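Local coordinates for citrinin polyketide synthase (PDB 5MPT), which builds, as a non-reducing polyketide synthase, the keto-aldehyde precursor of the mycotoxin citrinin, with this chain holding the domain for C-methylation, at residues 51-55 and 142-147; 70-76 and 108-113; 182-186 and 371-377. One frame throughout, in Å; residues are numbered along the deposited sequence.

Contact 1. Residues 51-55 and 142-147; sequences LCVAH and TSLTGS
NE2 of H55 and OG of S143 share a hydrogen bond of 2.9 Å. Its angle is 154°, and either group could be the donor. The hydroxyl meets the imidazole at its edge, in the ring plane. The contact is a nearly parallel helix pair. Helix 40-62, in the helix-turn-helix family region, runs beside helix 136-146, and the short axes of 51-55 and 142-146 differ by 14° in direction. H55 has CG anti to its carbonyl carbon (chi1 -81°), which sends the ring across the gap onto the backbone of G146. There CA of G146 lies over one ring face, 3.9 Å from the centroid of the H55 ring, as a CH-pi contact. G146 has no side chain to hold the ring off. One water donates to both H55 O and G146 O. T142 OG1 turns back to E138 O within its own helix. Its methyl does the packing: T142 CG2 is 3.8 Å from L51 CD2. F325 of helix 321-327 also touches C52 and H55. S147 OG bonds to S143 O at 2.8 Å, and that oxygen also accepts from S147 N. C52 SG approaches the same methyl, T142 CG2, at 3.9 Å.

Contact 2. Residues 70-76 and 108-113; sequences AAAYQRL and EITRTS
Y73 N donates to R111 O at 2.8 Å, and R111 N returns a bond to Q74 O at 2.9 Å. These two bonds mark the close part of the contact. The side chain of R111 is buried here. Its CG, anti to the backbone N (chi1 -173°), lies against the carbonyl oxygens of A70 and A71. The bend at chi2 (80°) then turns CD and the guanidinium aside. R111 CB is 3.3 Å from A71 O. The guanidinium is gripped by backbone carbonyls: NE bonds to I67 O, and NH1 to L101 O and V114 O. A water lies between A70 O and R111 NH2, and its bond to NH2 is weak. Strand 108-111 is the middle of a small antiparallel sheet, between 102-105 and the short, weakly bonded edge strand 75-76. Such a sheet in a helix-turn-helix family region would be consistent with a winged-helix-like arrangement. A type II turn from A71 to Q74 leads into the edge strand. Within it Q74 OE1 accepts from A71 N at 3.2 Å. Further along, L76 N donates to I109 O at 2.8 Å. The L76 and I109 side chains cross at about a right angle on the buried face, where both touch I102. The opposite face is looser. There R75 and T110 form a non-hydrogen-bonded pair, and the exposed R75 reaches E108 in a long salt bridge, NE to OE2 3.5 Å, with guanidinium and carboxylate planes 61° apart.

Contact 3. Residues 182-186 and 371-377; sequences INAVW and EANIQRL
Q375 has CG anti to its carbonyl carbon (chi1 -46°) and bends at chi2 (-143°), which turns its amide toward residues 182-186 of helix 181-198. NE2 of Q375 donates to I182 O at 2.8 Å and to N183 OD1 at 3.0 Å. Both acceptors lie close to the plane of the Q375 amide, while the donor stands above the carbonyl plane of each acceptor. OE1 of Q375 is bonded to N286 ND2, so both ends of the amide are held and its rotation is fixed. N183 is held in turn by its ND2 bond to V176 O. Strand 375-381 is antiparallel to its neighbours in the seven-stranded sheet, whose order of 3-2-1-4-5-7-6 is that of a class I, Rossmann-like methyltransferase. Helix 181-198 packs on this strand through W186. The indole is sandwiched. Q375 CB sits over its six-membered ring, 3.7 Å from the centroid of that W186 ring, as a CH-pi contact, and V185 CG1 covers the opposite face. E371 O meets the indole edge, 3.3 Å from W186 CZ2. A water accepts a hydrogen bond from W186 NE1 at 2.9 Å and donates to A372 O and to Q375 O. Q375 N is buried without a partner. I182 CD1 touches I374 CG2 at 3.9 Å, the two side chains crossing at about a right angle.

Contact 2 is nested along the chain inside the loop closed by contact 1, and contact 3 follows both. The centres of contacts 1 and 2 are about 22 Å apart, and those of contacts 1 and 3 are about 23 Å apart. Contact 2 is the remote one, about 38 Å from contact 3 between centres. Helix 40-62 is shared: it carries residues 51-55 of contact 1, and its Y40 and M45 touch I182 and I374 of contact 3. Contact 3 lies beside the methyltransferase site. Side chain to side chain, N183 is about 4 Å from the catalytic Y177, and Q375 about 6 Å from E315. The side chain of N183 is about 7 Å from the bound S-adenosyl-L-homocysteine.

Contact 1. Residues 51-55 and 142-147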
loop_
_atom_site.group_PDB
_atom_site.type_symbol
_atom_site.label_atom_id
_atom_site.label_comp_id
_atom_site.label_asym_id
_atom_site.label_seq_id
_atom_site.Cartn_x
_atom_site.Cartn_y
_atom_site.Cartn_z
ATOM N N LEU A 51 -14.096 5.992 13.206
ATOM C CA LEU A 51 -13.883 4.773 13.970
ATOM C C LEU A 51 -12.480 4.744 14.576
ATOM O O LEU A 51 -12.307 4.359 15.735
ATOM C CB LEU A 51 -14.126 3.564 13.070
ATOM C CG LEU A 51 -13.905 2.143 13.584
ATOM C CD1 LEU A 51 -14.832 1.865 14.781
ATOM C CD2 LEU A 51 -14.130 1.141 12.455
ATOM N N CYS A 52 -11.462 5.164 13.820
ATOM C CA CYS A 52 -10.121 5.225 14.392
ATOM C C CYS A 52 -10.081 6.154 15.601
ATOM O O CYS A 52 -9.500 5.826 16.657
ATOM C CB CYS A 52 -9.107 5.706 13.365
ATOM S SG CYS A 52 -8.830 4.657 11.917
ATOM N N VAL A 53 -10.644 7.348 15.438
ATOM C CA VAL A 53 -10.629 8.327 16.516
ATOM C C VAL A 53 -11.327 7.764 17.739
ATOM O O VAL A 53 -10.834 7.898 18.855
ATOM C CB VAL A 53 -11.263 9.644 16.040
ATOM C CG1 VAL A 53 -11.506 10.592 17.232
ATOM C CG2 VAL A 53 -10.358 10.283 14.975
ATOM N N ALA A 54 -12.479 7.116 17.549
ATOM C CA ALA A 54 -13.189 6.534 18.687
ATOM C C ALA A 54 -12.343 5.480 19.377
ATOM O O ALA A 54 -12.298 5.414 20.612
ATOM C CB ALA A 54 -14.512 5.926 18.231
ATOM N N HIS A 55 -11.653 4.653 18.600
ATOM C CA HIS A 55 -10.753 3.667 19.187
ATOM C C HIS A 55 -9.625 4.335 19.960
ATOM O O HIS A 55 -9.214 3.856 21.021
ATOM C CB HIS A 55 -10.155 2.791 18.103
ATOM C CG HIS A 55 -11.031 1.686 17.625
ATOM N ND1 HIS A 55 -11.539 0.715 18.450
ATOM C CD2 HIS A 55 -11.450 1.373 16.376
ATOM C CE1 HIS A 55 -12.230 -0.156 17.739
ATOM N NE2 HIS A 55 -12.187 0.221 16.470
ATOM N N THR A 142 -9.350 -2.299 11.016
ATOM C CA THR A 142 -9.277 -1.124 11.878
ATOM C C THR A 142 -9.696 -1.465 13.313
ATOM O O THR A 142 -9.034 -1.066 14.294
ATOM C CB THR A 142 -10.161 -0.027 11.281
ATOM O OG1 THR A 142 -9.558 0.459 10.072
ATOM C CG2 THR A 142 -10.359 1.137 12.264
ATOM N N SER A 143 -10.734 -2.279 13.464
ATOM C CA SER A 143 -11.136 -2.631 14.818
ATOM C C SER A 143 -10.287 -3.746 15.428
ATOM O O SER A 143 -10.134 -3.790 16.664
ATOM C CB SER A 143 -12.618 -3.001 14.835
ATOM O OG SER A 143 -13.386 -1.817 14.825
ATOM N N LEU A 144 -9.712 -4.624 14.598
ATOM C CA LEU A 144 -8.875 -5.715 15.097
ATOM C C LEU A 144 -7.690 -5.178 15.890
ATOM O O LEU A 144 -7.437 -5.601 17.036
ATOM C CB LEU A 144 -8.403 -6.585 13.922
ATOM C CG LEU A 144 -7.576 -7.843 14.239
ATOM C CD1 LEU A 144 -7.510 -8.772 13.029
ATOM C CD2 LEU A 144 -6.156 -7.519 14.629
ATOM N N THR A 145 -6.962 -4.221 15.322
ATOM C CA THR A 145 -5.903 -3.594 16.110
ATOM C C THR A 145 -6.466 -2.486 16.981
ATOM O O THR A 145 -6.022 -2.306 18.116
ATOM C CB THR A 145 -4.794 -3.027 15.209
ATOM O OG1 THR A 145 -5.353 -2.078 14.298
ATOM C CG2 THR A 145 -4.112 -4.128 14.409
ATOM N N GLY A 146 -7.456 -1.755 16.464
ATOM C CA GLY A 146 -7.988 -0.592 17.165
ATOM C C GLY A 146 -8.560 -0.914 18.532
ATOM O O GLY A 146 -8.410 -0.129 19.468
ATOM N N SER A 147 -9.248 -2.058 18.659
ATOM C CA SER A 147 -9.806 -2.475 19.939
ATOM C C SER A 147 -8.727 -2.886 20.923
ATOM O O SER A 147 -9.015 -2.990 22.116
ATOM C CB SER A 147 -10.767 -3.645 19.745
ATOM O OG SER A 147 -10.048 -4.793 19.325
HETATM O O HOH W 1 -9.237 1.351 21.656
#

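Contact 2. Residues 70-76 and 108-113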
loop_
_atom_site.group_PDB
_atom_site.type_symbol
_atom_site.label_atom_id
_atom_site.label_comp_id
_atom_site.label_asym_id
_atom_site.label_seq_id
_atom_site.Cartn_x
_atom_site.Cartn_y
_atom_site.Cartn_z
ATOM N N ALA A 70 -13.172 15.313 29.957
ATOM C CA ALA A 70 -12.399 16.514 30.239
ATOM C C ALA A 70 -13.147 17.757 29.787
ATOM O O ALA A 70 -13.797 17.772 28.735
ATOM C CB ALA A 70 -11.046 16.450 29.527
ATOM N N ALA A 71 -13.035 18.814 30.582
ATOM C CA ALA A 71 -13.685 20.068 30.249
ATOM C C ALA A 71 -12.877 20.819 29.198
ATOM O O ALA A 71 -11.721 20.501 28.913
ATOM C CB ALA A 71 -13.859 20.925 31.499
ATOM N N ALA A 72 -13.502 21.836 28.619
ATOM C CA ALA A 72 -12.805 22.670 27.657
ATOM C C ALA A 72 -11.592 23.314 28.318
ATOM O O ALA A 72 -11.672 23.807 29.448
ATOM C CB ALA A 72 -13.747 23.733 27.096
ATOM N N TYR A 73 -10.462 23.267 27.615
ATOM C CA TYR A 73 -9.167 23.853 27.965
ATOM C C TYR A 73 -8.426 23.032 29.016
ATOM O O TYR A 73 -7.298 23.401 29.388
ATOM C CB TYR A 73 -9.289 25.313 28.433
ATOM C CG TYR A 73 -9.754 26.232 27.322
ATOM C CD1 TYR A 73 -8.880 26.639 26.320
ATOM C CD2 TYR A 73 -11.065 26.677 27.263
ATOM C CE1 TYR A 73 -9.299 27.470 25.298
ATOM C CE2 TYR A 73 -11.493 27.509 26.245
ATOM C CZ TYR A 73 -10.605 27.899 25.266
ATOM O OH TYR A 73 -11.021 28.724 24.248
ATOM N N GLN A 74 -8.990 21.922 29.484
ATOM C CA GLN A 74 -8.281 21.060 30.419
ATOM C C GLN A 74 -6.966 20.560 29.831
ATOM O O GLN A 74 -6.920 20.035 28.713
ATOM C CB GLN A 74 -9.163 19.877 30.800
ATOM C CG GLN A 74 -8.576 19.018 31.894
ATOM C CD GLN A 74 -9.590 18.052 32.479
ATOM O OE1 GLN A 74 -10.746 18.405 32.708
ATOM N NE2 GLN A 74 -9.162 16.822 32.713
ATOM N N ARG A 75 -5.891 20.713 30.596
ATOM C CA ARG A 75 -4.602 20.163 30.195
ATOM C C ARG A 75 -4.630 18.645 30.335
ATOM O O ARG A 75 -5.056 18.110 31.362
ATOM C CB ARG A 75 -3.463 20.756 31.033
ATOM C CG ARG A 75 -2.092 20.565 30.411
ATOM C CD ARG A 75 -1.003 21.312 31.160
ATOM N NE ARG A 75 0.262 21.286 30.422
ATOM C CZ ARG A 75 1.321 20.536 30.731
ATOM N NH1 ARG A 75 1.307 19.733 31.790
ATOM N NH2 ARG A 75 2.411 20.598 29.974
ATOM N N LEU A 76 -4.195 17.955 29.287
ATOM C CA LEU A 76 -4.154 16.502 29.254
ATOM C C LEU A 76 -2.706 16.047 29.261
ATOM O O LEU A 76 -1.874 16.580 28.515
ATOM C CB LEU A 76 -4.859 15.951 28.000
ATOM C CG LEU A 76 -6.318 16.354 27.776
ATOM C CD1 LEU A 76 -6.843 15.816 26.448
ATOM C CD2 LEU A 76 -7.154 15.847 28.896
ATOM N N GLU A 108 2.181 20.966 25.034
ATOM C CA GLU A 108 0.951 21.083 25.802
ATOM C C GLU A 108 -0.241 20.584 24.993
ATOM O O GLU A 108 -0.476 21.035 23.869
ATOM C CB GLU A 108 0.726 22.529 26.232
ATOM C CG GLU A 108 -0.467 22.679 27.150
ATOM C CD GLU A 108 -0.603 24.074 27.723
ATOM O OE1 GLU A 108 -0.358 25.051 26.983
ATOM O OE2 GLU A 108 -0.953 24.188 28.917
ATOM N N ILE A 109 -0.987 19.650 25.574
ATOM C CA ILE A 109 -2.212 19.117 24.995
ATOM C C ILE A 109 -3.378 19.622 25.830
ATOM O O ILE A 109 -3.381 19.465 27.052
ATOM C CB ILE A 109 -2.191 17.581 24.964
ATOM C CG1 ILE A 109 -0.931 17.072 24.255
ATOM C CG2 ILE A 109 -3.457 17.054 24.300
ATOM C CD1 ILE A 109 -0.532 15.692 24.686
ATOM N N THR A 110 -4.361 20.226 25.183
ATOM C CA THR A 110 -5.527 20.732 25.888
ATOM C C THR A 110 -6.793 20.246 25.198
ATOM O O THR A 110 -6.827 20.085 23.975
ATOM C CB THR A 110 -5.510 22.259 25.962
ATOM O OG1 THR A 110 -5.418 22.802 24.642
ATOM C CG2 THR A 110 -4.325 22.729 26.798
ATOM N N ARG A 111 -7.822 19.994 25.998
ATOM C CA ARG A 111 -9.100 19.533 25.482
ATOM C C ARG A 111 -9.863 20.704 24.872
ATOM O O ARG A 111 -9.758 21.838 25.347
ATOM C CB ARG A 111 -9.903 18.889 26.614
ATOM C CG ARG A 111 -11.201 18.222 26.177
ATOM C CD ARG A 111 -10.979 16.828 25.580
ATOM N NE ARG A 111 -12.272 16.181 25.448
ATOM C CZ ARG A 111 -13.130 16.447 24.477
ATOM N NH1 ARG A 111 -12.801 17.309 23.513
ATOM N NH2 ARG A 111 -14.315 15.846 24.462
ATOM N N THR A 112 -10.608 20.430 23.796
ATOM C CA THR A 112 -11.478 21.428 23.190
ATOM C C THR A 112 -12.872 21.328 23.796
ATOM O O THR A 112 -13.127 20.529 24.697
ATOM C CB THR A 112 -11.594 21.233 21.685
ATOM O OG1 THR A 112 -12.321 20.025 21.442
ATOM C CG2 THR A 112 -10.235 21.166 21.012
ATOM N N SER A 113 -13.806 22.107 23.256
ATOM C CA SER A 113 -15.214 22.025 23.616
ATOM C C SER A 113 -15.965 20.964 22.827
ATOM O O SER A 113 -17.158 20.766 23.065
ATOM C CB SER A 113 -15.882 23.375 23.386
ATOM O OG SER A 113 -15.715 23.748 22.033
HETATM O O HOH W 2 -15.214 15.902 27.283
#

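Contact 3. Residues 182-186 and 371-377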
loop_
_atom_site.group_PDB
_atom_site.type_symbol
_atom_site.label_atom_id
_atom_site.label_comp_id
_atom_site.label_asym_id
_atom_site.label_seq_id
_atom_site.Cartn_x
_atom_site.Cartn_y
_atom_site.Cartn_z
ATOM N N ILE A 182 -10.061 -0.008 -2.605
ATOM C CA ILE A 182 -8.976 0.955 -2.442
ATOM C C ILE A 182 -7.667 0.411 -3.008
ATOM O O ILE A 182 -6.795 1.183 -3.424
ATOM C CB ILE A 182 -8.826 1.333 -0.949
ATOM C CG1 ILE A 182 -7.793 2.443 -0.734
ATOM C CG2 ILE A 182 -8.371 0.132 -0.102
ATOM C CD1 ILE A 182 -8.123 3.737 -1.373
ATOM N N ASN A 183 -7.513 -0.912 -3.050
ATOM C CA ASN A 183 -6.399 -1.550 -3.739
ATOM C C ASN A 183 -6.779 -2.159 -5.090
ATOM O O ASN A 183 -5.991 -2.087 -6.033
ATOM C CB ASN A 183 -5.810 -2.642 -2.863
ATOM C CG ASN A 183 -4.961 -2.081 -1.757
ATOM O OD1 ASN A 183 -4.070 -1.267 -1.983
ATOM N ND2 ASN A 183 -5.257 -2.476 -0.545
ATOM N N ALA A 184 -7.936 -2.804 -5.186
ATOM C CA ALA A 184 -8.297 -3.518 -6.411
ATOM C C ALA A 184 -8.409 -2.594 -7.610
ATOM O O ALA A 184 -8.107 -3.005 -8.730
ATOM C CB ALA A 184 -9.596 -4.287 -6.215
ATOM N N VAL A 185 -8.809 -1.344 -7.401
ATOM C CA VAL A 185 -9.012 -0.426 -8.521
ATOM C C VAL A 185 -7.749 -0.351 -9.371
ATOM O O VAL A 185 -7.780 -0.522 -10.603
ATOM C CB VAL A 185 -9.422 0.961 -7.988
ATOM C CG1 VAL A 185 -8.989 2.084 -8.971
ATOM C CG2 VAL A 185 -10.904 0.976 -7.742
ATOM N N TRP A 186 -6.619 -0.078 -8.726
ATOM C CA TRP A 186 -5.385 0.142 -9.465
ATOM C C TRP A 186 -4.734 -1.154 -9.928
ATOM O O TRP A 186 -4.032 -1.141 -10.939
ATOM C CB TRP A 186 -4.408 0.960 -8.616
ATOM C CG TRP A 186 -4.844 2.384 -8.563
ATOM C CD1 TRP A 186 -4.644 3.341 -9.515
ATOM C CD2 TRP A 186 -5.619 3.000 -7.529
ATOM N NE1 TRP A 186 -5.232 4.524 -9.136
ATOM C CE2 TRP A 186 -5.824 4.344 -7.915
ATOM C CE3 TRP A 186 -6.118 2.563 -6.296
ATOM C CZ2 TRP A 186 -6.532 5.234 -7.142
ATOM C CZ3 TRP A 186 -6.827 3.440 -5.549
ATOM C CH2 TRP A 186 -7.012 4.774 -5.960
ATOM N N GLU A 371 -10.040 10.309 -5.343
ATOM C CA GLU A 371 -9.372 9.046 -5.092
ATOM C C GLU A 371 -8.192 8.840 -6.017
ATOM O O GLU A 371 -7.280 8.093 -5.672
ATOM C CB GLU A 371 -10.361 7.897 -5.245
ATOM C CG GLU A 371 -11.512 7.915 -4.259
ATOM C CD GLU A 371 -12.688 8.820 -4.624
ATOM O OE1 GLU A 371 -12.842 9.271 -5.802
ATOM O OE2 GLU A 371 -13.522 9.050 -3.712
ATOM N N ALA A 372 -8.205 9.462 -7.202
ATOM C CA ALA A 372 -7.067 9.375 -8.116
ATOM C C ALA A 372 -5.782 9.907 -7.500
ATOM O O ALA A 372 -4.718 9.641 -8.042
ATOM C CB ALA A 372 -7.383 10.125 -9.426
ATOM N N ASN A 373 -5.848 10.615 -6.367
ATOM C CA ASN A 373 -4.657 11.079 -5.667
ATOM C C ASN A 373 -4.243 10.153 -4.534
ATOM O O ASN A 373 -3.125 10.295 -4.002
ATOM C CB ASN A 373 -4.874 12.493 -5.115
ATOM C CG ASN A 373 -5.165 13.500 -6.203
ATOM O OD1 ASN A 373 -4.513 13.513 -7.244
ATOM N ND2 ASN A 373 -6.182 14.338 -5.983
ATOM N N ILE A 374 -5.056 9.150 -4.210
ATOM C CA ILE A 374 -4.757 8.343 -3.022
ATOM C C ILE A 374 -3.683 7.310 -3.323
ATOM O O ILE A 374 -2.737 7.138 -2.543
ATOM C CB ILE A 374 -6.027 7.675 -2.470
ATOM C CG1 ILE A 374 -7.047 8.737 -2.052
ATOM C CG2 ILE A 374 -5.685 6.769 -1.304
ATOM C CD1 ILE A 374 -8.428 8.160 -1.781
ATOM N N GLN A 375 -3.857 6.556 -4.403
ATOM C CA GLN A 375 -2.824 5.690 -4.946
ATOM C C GLN A 375 -2.639 6.017 -6.406
ATOM O O GLN A 375 -3.525 6.551 -7.071
ATOM C CB GLN A 375 -3.164 4.207 -4.822
ATOM C CG GLN A 375 -3.687 3.844 -3.438
ATOM C CD GLN A 375 -3.213 2.506 -2.988
ATOM O OE1 GLN A 375 -2.012 2.312 -2.762
ATOM N NE2 GLN A 375 -4.109 1.561 -2.868
ATOM N N ARG A 376 -1.474 5.632 -6.906
ATOM C CA ARG A 376 -1.144 5.799 -8.300
ATOM C C ARG A 376 -0.391 4.580 -8.787
ATOM O O ARG A 376 0.373 3.959 -8.039
ATOM C CB ARG A 376 -0.291 7.033 -8.529
ATOM C CG ARG A 376 -0.949 8.303 -8.130
ATOM C CD ARG A 376 -0.170 9.494 -8.600
ATOM N NE ARG A 376 -0.604 10.680 -7.899
ATOM C CZ ARG A 376 -1.598 11.478 -8.278
ATOM N NH1 ARG A 376 -2.284 11.248 -9.411
ATOM N NH2 ARG A 376 -1.914 12.516 -7.500
ATOM N N LEU A 377 -0.588 4.252 -10.067
ATOM C CA LEU A 377 0.430 3.524 -10.798
ATOM C C LEU A 377 1.480 4.524 -11.260
ATOM O O LEU A 377 1.162 5.568 -11.835
ATOM C CB LEU A 377 -0.132 2.777 -11.999
ATOM C CG LEU A 377 -1.184 1.687 -11.780
ATOM C CD1 LEU A 377 -1.719 1.180 -13.133
ATOM C CD2 LEU A 377 -0.616 0.578 -10.937
HETATM O O HOH W 3 -4.267 7.264 -9.489
#